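Local coordinates for protein Alpha/beta hydrolase (Pseudomonas aeruginosa PAO1, PDB 4R1D) that probably hydrolyses lipids as Tle4, a calcium-binding lipase toxin of the H2 type VI secretion system, which the inhibitor Tli4 binds, at residues L326-A330 / P365-Y370; A318-L324 / N403-I408; R336-L341 / R357-Q361. All coordinates share one frame; numbering follows the deposited sequence. Where two conformers were deposited one is given.

Contact 1 of 3, residues L326-A330 / P365-Y370; sequences LAPSA and PYEEIY
Ala-327 and Pro-328 meet the side chain of Tyr-370 where an irregular loop runs past the short helix 365-370, both within the long insertion between core strands 274-280 and 427-432 of this alpha/beta hydrolase. The CB of Ala-327 points at the helix and rests 3.7 Å from CZ of Tyr-370, on the hydroxyl side of the ring. Pro-328 follows with the polar bond of the contact: its carbonyl O accepts from Tyr-370 OH at 2.6 Å, in the carbonyl plane and on a lone pair, with a C=O...donor angle of 119°. The same hydroxyl lies against the proline ring, 3.1 Å from Pro-328 CD, a contact without a hydrogen bond.

The helix shapes this approach. Its last turn widens to the pi type, and Pro-365 O takes the backbone N-H of both Ile-369 and Tyr-370. With CG of Tyr-370 beside its own N (chi1 -51°), the ring lies under that same carbonyl, with Pro-365 O 3.4 Å above the plane toward the rim.

At Ser-329 the contact passes to the start of the helix. Ser-329 O faces Pro-365 CG, while its CA lies 3.4 Å from Tyr-366 OH. That approach is only a contact; the hydroxyl is hydrogen-bonded to His-415 ND1, a bond that joins helix 365-370 to helix 400-421.

Ala-330 closes the contact. Its CB makes van der Waals contact, 4.3 Å from both Pro-365 CD and Tyr-366 CE2. Its backbone N donates to a water at 3.0 Å, and that water is hydrogen-bonded in turn to Tyr-366 OH, sitting in the plane of the tyrosine ring at its edge.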
# COMPACT_ATOMS: atom_id res chain seq x y z
N LEU A 326 10.20 -3.47 -3.86
CA LEU A 326 11.06 -3.87 -2.75
C LEU A 326 11.96 -5.06 -3.13
O LEU A 326 12.89 -5.39 -2.40
CB LEU A 326 10.20 -4.25 -1.54
CG LEU A 326 10.90 -4.83 -0.31
CD1 LEU A 326 11.85 -3.79 0.29
CD2 LEU A 326 9.90 -5.31 0.74
N ALA A 327 11.67 -5.70 -4.25
CA ALA A 327 12.45 -6.88 -4.65
C ALA A 327 13.92 -6.49 -4.86
O ALA A 327 14.20 -5.38 -5.29
CB ALA A 327 11.87 -7.48 -5.90
N PRO A 328 14.86 -7.41 -4.53
CA PRO A 328 16.27 -7.08 -4.76
C PRO A 328 16.56 -6.64 -6.20
O PRO A 328 16.05 -7.23 -7.15
CB PRO A 328 17.00 -8.39 -4.43
CG PRO A 328 16.14 -9.01 -3.36
CD PRO A 328 14.69 -8.67 -3.80
N SER A 329 17.38 -5.60 -6.36
CA SER A 329 17.77 -5.10 -7.67
C SER A 329 18.91 -5.95 -8.23
O SER A 329 19.35 -6.90 -7.59
CB SER A 329 18.23 -3.66 -7.56
OG SER A 329 19.42 -3.59 -6.78
N ALA A 330 19.40 -5.60 -9.42
CA ALA A 330 20.57 -6.30 -9.96
C ALA A 330 21.83 -5.99 -9.15
O ALA A 330 22.78 -6.77 -9.15
CB ALA A 330 20.79 -5.92 -11.44
N PRO A 365 18.24 -10.89 -11.47
CA PRO A 365 17.18 -11.49 -10.66
C PRO A 365 15.84 -11.42 -11.37
O PRO A 365 14.98 -12.27 -11.13
CB PRO A 365 17.16 -10.62 -9.39
CG PRO A 365 17.75 -9.31 -9.81
CD PRO A 365 18.77 -9.65 -10.88
N TYR A 366 15.67 -10.43 -12.25
CA TYR A 366 14.39 -10.26 -12.94
C TYR A 366 14.05 -11.48 -13.80
O TYR A 366 12.94 -12.01 -13.71
CB TYR A 366 14.38 -8.97 -13.76
CG TYR A 366 14.86 -7.79 -12.95
CD1 TYR A 366 14.04 -7.18 -12.02
CD2 TYR A 366 16.17 -7.33 -13.08
CE1 TYR A 366 14.51 -6.12 -11.24
CE2 TYR A 366 16.64 -6.26 -12.32
CZ TYR A 366 15.80 -5.67 -11.41
OH TYR A 366 16.27 -4.62 -10.66
N GLU A 367 15.01 -11.94 -14.60
CA GLU A 367 14.77 -13.09 -15.46
C GLU A 367 15.04 -14.41 -14.74
O GLU A 367 14.33 -15.40 -14.93
CB GLU A 367 15.64 -13.02 -16.72
CG GLU A 367 15.43 -11.77 -17.57
CD GLU A 367 14.06 -11.72 -18.22
OE1 GLU A 367 13.50 -12.80 -18.53
OE2 GLU A 367 13.54 -10.60 -18.41
N GLU A 368 16.08 -14.43 -13.91
CA GLU A 368 16.49 -15.66 -13.24
C GLU A 368 15.54 -16.12 -12.13
O GLU A 368 15.40 -17.31 -11.88
CB GLU A 368 17.91 -15.52 -12.68
CG GLU A 368 18.95 -15.24 -13.73
CD GLU A 368 20.34 -15.33 -13.15
OE1 GLU A 368 20.63 -16.37 -12.53
OE2 GLU A 368 21.11 -14.36 -13.28
N ILE A 369 14.89 -15.17 -11.47
CA ILE A 369 14.06 -15.49 -10.32
C ILE A 369 12.63 -14.97 -10.48
O ILE A 369 11.68 -15.75 -10.42
CB ILE A 369 14.67 -14.91 -9.03
CG1 ILE A 369 16.08 -15.46 -8.82
CG2 ILE A 369 13.81 -15.25 -7.83
CD1 ILE A 369 16.86 -14.80 -7.68
N TYR A 370 12.48 -13.67 -10.70
CA TYR A 370 11.15 -13.05 -10.61
C TYR A 370 10.16 -13.52 -11.68
O TYR A 370 8.99 -13.74 -11.37
CB TYR A 370 11.22 -11.51 -10.58
CG TYR A 370 12.19 -10.98 -9.56
CD1 TYR A 370 12.52 -11.72 -8.44
CD2 TYR A 370 12.78 -9.72 -9.72
CE1 TYR A 370 13.42 -11.24 -7.49
CE2 TYR A 370 13.68 -9.23 -8.79
CZ TYR A 370 14.00 -10.00 -7.68
OH TYR A 370 14.89 -9.51 -6.75
O HOH W 1 18.86 -3.16 -11.10

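Contact 2 of 3, residues A318-L324 / N403-I408; sequences ANSAGAL and NFEDLI
The long helix 400-421 packs here against the one-turn helix 321-324 and the loop leading into it, within the insertion between core strands 274-280 and 427-432. Phe-404 and Leu-407 face that turn and its lead-in. Ala-318 meets Phe-404 with two atoms: its carbonyl O at the ring edge, near the plane, 3.6 Å from CD1, and its CB, 4.0 Å from the same carbon. The ring swings out to them because CG is anti to the helix backbone N (chi1 175°), and Ile-408 CG1, one turn on, lies over one face, offset toward the rim.

Leu-324 points toward the long helix, and its CD1 fits among three side chains, 4.2 Å from Phe-404 CE1 and 4.3 Å from Ile-408 CD1, with Leu-407 CB at a similar distance. Leu-407 was modelled in two conformers, so the close approach of its CD1 to Ala-318 O and Asn-319 C belongs to one of them and is less certain.

Ser-320 is the N-cap: its OG accepts from Ala-323 N at 3.0 Å, capping the first turn of the helix, and is also hydrogen-bonded to Leu-212 O. At the polar margin a water donates to Asn-319 O at 2.8 Å and accepts from Asn-403 ND2 at 3.2 Å.

Farther along the same helix, Glu-405 OE1 forms a salt bridge with Lys-91 NZ of the inhibitor chain, and Asp-406 accepts from the backbone N of Ser-90 and Lys-91 and is hydrogen-bonded to Thr-92 OG1, all of that chain. In the Tle4-Tli4 complex one helix turn thus packs on the short helix through Phe-404, Leu-407 and Ile-408 while binding the inhibitor through its acidic groups, Leu-407 also packing on the inhibitor's Lys-113.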
# COMPACT_ATOMS: atom_id res chain seq x y z
N ALA A 318 1.96 -9.25 -6.21
CA ALA A 318 2.32 -9.47 -7.61
C ALA A 318 1.58 -8.53 -8.55
O ALA A 318 1.90 -8.45 -9.73
CB ALA A 318 2.11 -10.95 -8.03
N ASN A 319 0.59 -7.81 -8.01
CA ASN A 319 -0.14 -6.79 -8.79
C ASN A 319 0.18 -5.35 -8.43
O ASN A 319 -0.44 -4.41 -8.95
CB ASN A 319 -1.65 -7.02 -8.65
CG ASN A 319 -2.09 -8.30 -9.27
OD1 ASN A 319 -2.57 -9.20 -8.60
ND2 ASN A 319 -1.88 -8.41 -10.58
N SER A 320 1.16 -5.17 -7.55
CA SER A 320 1.47 -3.85 -7.01
C SER A 320 2.91 -3.47 -7.29
O SER A 320 3.85 -4.13 -6.83
CB SER A 320 1.22 -3.82 -5.49
OG SER A 320 2.01 -2.82 -4.88
N ALA A 321 3.09 -2.40 -8.07
CA ALA A 321 4.42 -1.92 -8.43
C ALA A 321 5.15 -1.47 -7.18
O ALA A 321 6.34 -1.77 -7.00
CB ALA A 321 4.33 -0.78 -9.47
N GLY A 322 4.45 -0.76 -6.30
CA GLY A 322 5.06 -0.30 -5.06
C GLY A 322 5.61 -1.43 -4.22
O GLY A 322 6.70 -1.32 -3.64
N ALA A 323 4.85 -2.52 -4.12
CA ALA A 323 5.27 -3.65 -3.29
C ALA A 323 6.41 -4.41 -3.96
O ALA A 323 7.40 -4.76 -3.30
CB ALA A 323 4.09 -4.59 -3.02
N LEU A 324 6.27 -4.66 -5.26
CA LEU A 324 7.26 -5.42 -6.01
C LEU A 324 8.59 -4.68 -6.09
O LEU A 324 9.64 -5.31 -6.25
CB LEU A 324 6.78 -5.70 -7.44
CG LEU A 324 5.83 -6.88 -7.56
CD1 LEU A 324 5.28 -6.96 -8.98
CD2 LEU A 324 6.52 -8.20 -7.17
N ASN A 403 0.59 -9.28 -17.55
CA ASN A 403 0.62 -8.12 -16.65
C ASN A 403 1.79 -8.20 -15.69
O ASN A 403 2.53 -7.23 -15.51
CB ASN A 403 -0.69 -8.04 -15.87
CG ASN A 403 -0.89 -6.68 -15.26
OD1 ASN A 403 -1.18 -5.72 -15.97
ND2 ASN A 403 -0.74 -6.58 -13.94
N PHE A 404 1.96 -9.37 -15.07
CA PHE A 404 3.03 -9.57 -14.10
C PHE A 404 4.41 -9.38 -14.72
O PHE A 404 5.26 -8.71 -14.13
CB PHE A 404 2.91 -10.95 -13.44
CG PHE A 404 4.05 -11.29 -12.53
CD1 PHE A 404 4.25 -10.58 -11.35
CD2 PHE A 404 4.94 -12.30 -12.85
CE1 PHE A 404 5.31 -10.89 -10.51
CE2 PHE A 404 6.00 -12.61 -12.00
CZ PHE A 404 6.18 -11.90 -10.83
N GLU A 405 4.66 -9.95 -15.90
CA GLU A 405 5.98 -9.80 -16.51
C GLU A 405 6.28 -8.36 -16.90
O GLU A 405 7.42 -7.88 -16.76
CB GLU A 405 6.13 -10.77 -17.70
CG GLU A 405 6.06 -12.22 -17.25
CD GLU A 405 6.27 -13.21 -18.38
OE1 GLU A 405 6.47 -12.77 -19.53
OE2 GLU A 405 6.22 -14.42 -18.11
N ASP A 406 5.27 -7.65 -17.40
CA ASP A 406 5.46 -6.24 -17.71
C ASP A 406 5.76 -5.44 -16.44
O ASP A 406 6.56 -4.50 -16.46
CB ASP A 406 4.25 -5.66 -18.45
CG ASP A 406 4.38 -5.77 -19.96
OD1 ASP A 406 5.46 -6.19 -20.41
OD2 ASP A 406 3.42 -5.41 -20.70
N LEU A 407 5.12 -5.82 -15.33
CA LEU A 407 5.36 -5.12 -14.06
C LEU A 407 6.79 -5.36 -13.61
O LEU A 407 7.46 -4.45 -13.13
CB LEU A 407 4.38 -5.55 -12.96
CG LEU A 407 2.96 -4.96 -12.94
CD1 LEU A 407 2.21 -5.42 -11.70
CD2 LEU A 407 2.98 -3.44 -12.99
N ILE A 408 7.28 -6.60 -13.78
CA ILE A 408 8.67 -6.89 -13.43
C ILE A 408 9.63 -6.05 -14.29
O ILE A 408 10.62 -5.51 -13.80
CB ILE A 408 9.00 -8.40 -13.55
CG1 ILE A 408 8.18 -9.22 -12.55
CG2 ILE A 408 10.50 -8.65 -13.31
CD1 ILE A 408 8.48 -8.89 -11.09
O HOH W 2 -1.45 -4.61 -11.53

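Contact 3 of 3, residues R336-L341 / R357-Q361; sequences RPWLFL and RAYPQ
Leu-339 and Tyr-359 form an antiparallel hydrogen-bonded pair, with Tyr-359 N donating to Leu-339 O at 2.8 Å, while Tyr-359 O takes two donors, Trp-338 N and Leu-339 N, as in a classic beta bulge. The two bonds differ: the Leu-339 donor lies in the carbonyl plane, whereas the Trp-338 donor is tilted 31° from it. Farther along, Leu-341 N reaches Arg-357 O at 3.0 Å, nearly on the C=O line.

On one face, Ala-358 CB is gripped by Pro-337 CB at 3.6 Å and by Phe-340 CD1 at 3.7 Å, the phenylalanine sitting in the non-hydrogen-bonded position. On the face of Leu-339 and Tyr-359, Leu-341 CD2 lies over the Arg-357 guanidinium, 3.5 Å from its NE, and also touches Tyr-359 CE1. The arginine chain bends at chi3 (67°), which lets NE donate almost straight to Tyr-359 OH; that oxygen is in the guanidinium plane. NH2 forms a salt bridge with Glu-453.

Pro-360, preceded by a cis peptide, sets CD 3.6 Å from Trp-338 NE1, while Tyr-359 O lies above one indole face, offset toward the rim. This is an edge-strand pairing: 358-359 borders a small mixed sheet beside 339-342, and the classic bulge, with Trp-338 and Leu-339 both opposite Tyr-359, sits where strand 339-342 begins.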
# COMPACT_ATOMS: atom_id res chain seq x y z
N ARG A 336 25.88 -10.41 -6.02
CA ARG A 336 26.04 -11.80 -5.59
C ARG A 336 24.69 -12.48 -5.33
O ARG A 336 23.68 -11.80 -5.12
CB ARG A 336 26.95 -11.90 -4.37
CG ARG A 336 28.40 -11.55 -4.67
CD ARG A 336 29.30 -11.78 -3.46
NE ARG A 336 28.89 -10.94 -2.34
CZ ARG A 336 29.25 -9.67 -2.20
NH1 ARG A 336 30.05 -9.10 -3.09
NH2 ARG A 336 28.82 -8.97 -1.16
N PRO A 337 24.67 -13.82 -5.35
CA PRO A 337 23.43 -14.55 -5.11
C PRO A 337 22.92 -14.46 -3.68
O PRO A 337 23.69 -14.24 -2.74
CB PRO A 337 23.81 -16.00 -5.44
CG PRO A 337 25.30 -16.06 -5.21
CD PRO A 337 25.80 -14.72 -5.67
N TRP A 338 21.60 -14.61 -3.53
CA TRP A 338 20.95 -14.60 -2.24
C TRP A 338 19.93 -15.72 -2.10
O TRP A 338 19.37 -15.93 -1.04
CB TRP A 338 20.28 -13.24 -2.00
CG TRP A 338 19.38 -12.76 -3.11
CD1 TRP A 338 19.72 -11.92 -4.13
CD2 TRP A 338 17.99 -13.06 -3.29
NE1 TRP A 338 18.63 -11.68 -4.93
CE2 TRP A 338 17.56 -12.37 -4.44
CE3 TRP A 338 17.07 -13.84 -2.58
CZ2 TRP A 338 16.24 -12.44 -4.91
CZ3 TRP A 338 15.76 -13.92 -3.06
CH2 TRP A 338 15.37 -13.22 -4.21
N LEU A 339 19.69 -16.45 -3.19
CA LEU A 339 18.71 -17.52 -3.17
C LEU A 339 19.46 -18.80 -3.42
O LEU A 339 20.00 -19.00 -4.50
CB LEU A 339 17.66 -17.32 -4.26
CG LEU A 339 16.65 -18.46 -4.45
CD1 LEU A 339 15.77 -18.64 -3.21
CD2 LEU A 339 15.76 -18.23 -5.67
N PHE A 340 19.51 -19.66 -2.41
CA PHE A 340 20.37 -20.83 -2.44
C PHE A 340 19.60 -22.14 -2.38
O PHE A 340 18.76 -22.34 -1.51
CB PHE A 340 21.37 -20.79 -1.28
CG PHE A 340 22.17 -19.52 -1.21
CD1 PHE A 340 23.31 -19.36 -1.97
CD2 PHE A 340 21.77 -18.49 -0.38
CE1 PHE A 340 24.05 -18.20 -1.90
CE2 PHE A 340 22.49 -17.32 -0.30
CZ PHE A 340 23.65 -17.17 -1.06
N LEU A 341 19.90 -23.04 -3.31
CA LEU A 341 19.32 -24.37 -3.30
C LEU A 341 20.38 -25.33 -2.76
O LEU A 341 21.40 -25.54 -3.40
CB LEU A 341 18.92 -24.77 -4.72
CG LEU A 341 17.54 -24.35 -5.26
CD1 LEU A 341 17.06 -22.99 -4.76
CD2 LEU A 341 17.52 -24.41 -6.78
N ARG A 357 23.85 -23.71 -7.62
CA ARG A 357 22.48 -23.23 -7.70
C ARG A 357 22.27 -22.14 -6.65
O ARG A 357 21.59 -22.33 -5.63
CB ARG A 357 21.51 -24.40 -7.53
CG ARG A 357 21.80 -25.52 -8.54
CD ARG A 357 20.66 -26.51 -8.68
NE ARG A 357 19.47 -25.91 -9.29
CZ ARG A 357 18.34 -26.57 -9.52
NH1 ARG A 357 18.25 -27.85 -9.21
NH2 ARG A 357 17.31 -25.96 -10.08
N ALA A 358 22.91 -21.01 -6.93
CA ALA A 358 22.91 -19.82 -6.10
C ALA A 358 22.50 -18.68 -7.02
O ALA A 358 23.24 -18.31 -7.93
CB ALA A 358 24.32 -19.58 -5.57
N TYR A 359 21.31 -18.12 -6.79
CA TYR A 359 20.71 -17.18 -7.73
C TYR A 359 20.61 -15.78 -7.13
O TYR A 359 20.45 -15.65 -5.92
CB TYR A 359 19.32 -17.69 -8.13
CG TYR A 359 19.36 -19.10 -8.68
CD1 TYR A 359 19.25 -20.20 -7.84
CD2 TYR A 359 19.51 -19.33 -10.05
CE1 TYR A 359 19.29 -21.51 -8.35
CE2 TYR A 359 19.55 -20.63 -10.56
CZ TYR A 359 19.44 -21.71 -9.70
OH TYR A 359 19.49 -23.00 -10.21
N PRO A 360 20.73 -14.73 -7.96
CA PRO A 360 21.03 -14.80 -9.41
C PRO A 360 22.43 -15.37 -9.66
O PRO A 360 23.34 -15.13 -8.86
CB PRO A 360 21.01 -13.34 -9.86
CG PRO A 360 20.29 -12.60 -8.78
CD PRO A 360 20.57 -13.34 -7.51
N GLN A 361 22.58 -16.09 -10.76
CA GLN A 361 23.86 -16.65 -11.17
C GLN A 361 24.59 -15.66 -12.07
O GLN A 361 25.83 -15.62 -12.10
CB GLN A 361 23.64 -17.95 -11.95
CG GLN A 361 22.99 -19.08 -11.17
CD GLN A 361 22.85 -20.33 -12.02
OE1 GLN A 361 23.28 -21.43 -11.64
NE2 GLN A 361 22.25 -20.18 -13.19

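The three contacts lie in a row within the insertion, with contact 1 in the middle: its centre is about 12 Å from that of contact 2 and about 11 Å from that of contact 3, while the centres of contacts 2 and 3 are about 22 Å apart and their nearest atoms about 10 Å. Helix 365-370 does the bridging. Tyr-370 O packs 3.3 Å from Phe-404 CE2 of contact 2, and Glu-368 OE1 probably accepts a hydrogen bond from Gln-361 N of contact 3 at 2.6 Å. All three lie away from the calcium site of Glu-152, Asp-156, Phe-202 and Asp-203.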